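Local coordinates for protein D-galactonate dehydratase family member RspA (Pantoea ananatis, PDB 3T6C) that dehydrates D-gluconate to 2-dehydro-3-deoxy-D-gluconate with low activity in vitro, using one magnesium ion per subunit, at residues Val301-Asn304 and Glu305-Pro308. Numbering follows the deposited sequence.
Sequences VNVN and EWKP
Glu305 reaches back over the start of its own helix to the backbone of Val301 and Asn302. Its OE1 accepts from Val301 N at 2.8 Å, and the donor lies nearly along the C-O axis of the carboxylate. A weak second bond joins the same oxygen to Asn302 N at 3.1 Å. Glu305 CG lies anti to its carbonyl carbon (chi1 -64°) and the chain runs on extended, which carries the carboxylate to these two N-H groups. At the N-cap itself, Asn302 OD1 accepts from Asn304 N at 2.9 Å. The other carboxylate oxygen, OE2, bonds Asn302 ND2 of a second subunit, and Asn302 ND2 here bonds Glu305 OE2 of that subunit. Lys307 NZ makes salt bridges to Asp311 and to Glu281 of the second subunit.

In the first helical turn Glu305 N gives to Asn302 O at 2.9 Å, with a weak bond from Trp306 N to the same oxygen. Lys307 N then bonds Val303 O, also at 2.9 Å. Pro308 has no N-H to continue the pattern, and the helix kinks there.

Apolar contact centres on Trp306. Val303 CA sits over a face of its five-membered ring, 3.7 Å from the centroid, in a CH-pi contact. Val303 CG2 meets Trp306 CZ2 at 3.7 Å.

Asn302 and Glu305 form a capping box. It opens helix 303-311, which links strands 294-296 and 317-318 in a beta-alpha-beta unit of the enolase-superfamily barrel domain.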
loop_
_atom_site.group_PDB
_atom_site.type_symbol
_atom_site.label_atom_id
_atom_site.label_comp_id
_atom_site.label_asym_id
_atom_site.label_seq_id
_atom_site.Cartn_x
_atom_site.Cartn_y
_atom_site.Cartn_z
ATOM N N VAL A 301 16.399 7.158 -20.707
ATOM C CA VAL A 301 17.299 6.115 -21.232
ATOM C C VAL A 301 17.109 4.726 -20.637
ATOM O O VAL A 301 17.919 3.791 -20.951
ATOM C CB VAL A 301 18.761 6.601 -21.116
ATOM C CG1 VAL A 301 19.034 7.809 -22.010
ATOM C CG2 VAL A 301 19.090 6.978 -19.658
ATOM N N ASN A 302 16.181 4.555 -19.699
ATOM C CA ASN A 302 16.215 3.360 -18.852
ATOM C C ASN A 302 14.767 2.957 -18.516
ATOM O O ASN A 302 13.940 3.831 -18.169
ATOM C CB ASN A 302 16.972 3.735 -17.564
ATOM C CG ASN A 302 17.356 2.518 -16.705
ATOM O OD1 ASN A 302 16.515 1.633 -16.416
ATOM N ND2 ASN A 302 18.637 2.433 -16.345
ATOM N N VAL A 303 14.481 1.657 -18.554
ATOM C CA VAL A 303 13.147 1.157 -18.233
ATOM C C VAL A 303 12.703 1.550 -16.801
ATOM O O VAL A 303 11.488 1.759 -16.527
ATOM C CB VAL A 303 13.096 -0.386 -18.427
ATOM C CG1 VAL A 303 14.110 -1.096 -17.508
ATOM C CG2 VAL A 303 11.652 -0.944 -18.177
ATOM N N ASN A 304 13.663 1.645 -15.867
ATOM C CA ASN A 304 13.327 2.032 -14.488
ATOM C C ASN A 304 12.917 3.514 -14.346
ATOM O O ASN A 304 12.408 3.925 -13.291
ATOM C CB ASN A 304 14.489 1.687 -13.564
ATOM C CG ASN A 304 14.409 0.262 -13.097
ATOM O OD1 ASN A 304 13.440 -0.097 -12.447
ATOM N ND2 ASN A 304 15.384 -0.555 -13.444
ATOM N N GLU A 305 13.077 4.299 -15.420
ATOM C CA GLU A 305 12.464 5.625 -15.509
ATOM C C GLU A 305 11.026 5.566 -16.022
ATOM O O GLU A 305 10.115 6.050 -15.373
ATOM C CB GLU A 305 13.273 6.547 -16.437
ATOM C CG GLU A 305 14.682 6.792 -15.866
ATOM C CD GLU A 305 15.659 7.442 -16.847
ATOM O OE1 GLU A 305 15.555 7.128 -18.068
ATOM O OE2 GLU A 305 16.545 8.228 -16.398
ATOM N N TRP A 306 10.833 5.037 -17.228
ATOM C CA TRP A 306 9.519 5.127 -17.876
ATOM C C TRP A 306 8.464 4.119 -17.394
ATOM O O TRP A 306 7.260 4.463 -17.293
ATOM C CB TRP A 306 9.627 5.106 -19.396
ATOM C CG TRP A 306 10.446 4.009 -20.043
ATOM C CD1 TRP A 306 11.738 4.121 -20.447
ATOM C CD2 TRP A 306 10.028 2.688 -20.408
ATOM N NE1 TRP A 306 12.180 2.937 -21.042
ATOM C CE2 TRP A 306 11.143 2.044 -20.994
ATOM C CE3 TRP A 306 8.840 1.979 -20.255
ATOM C CZ2 TRP A 306 11.091 0.720 -21.463
ATOM C CZ3 TRP A 306 8.785 0.638 -20.760
ATOM C CH2 TRP A 306 9.898 0.051 -21.328
ATOM N N LYS A 307 8.894 2.912 -17.017
ATOM C CA LYS A 307 7.901 1.872 -16.732
ATOM C C LYS A 307 7.011 2.222 -15.526
ATOM O O LYS A 307 5.780 2.130 -15.620
ATOM C CB LYS A 307 8.591 0.494 -16.584
ATOM C CG LYS A 307 7.522 -0.650 -16.483
ATOM C CD LYS A 307 8.309 -1.983 -16.347
ATOM C CE LYS A 307 7.385 -3.145 -16.081
ATOM N NZ LYS A 307 6.652 -2.996 -14.795
ATOM N N PRO A 308 7.594 2.648 -14.378
ATOM C CA PRO A 308 6.738 2.940 -13.229
ATOM C C PRO A 308 5.763 4.079 -13.530
ATOM O O PRO A 308 4.627 4.093 -13.000
ATOM C CB PRO A 308 7.741 3.337 -12.120
ATOM C CG PRO A 308 9.043 2.698 -12.569
ATOM C CD PRO A 308 9.032 2.759 -14.047
HETATM O O HOH W 1 10.532 6.251 -12.545
#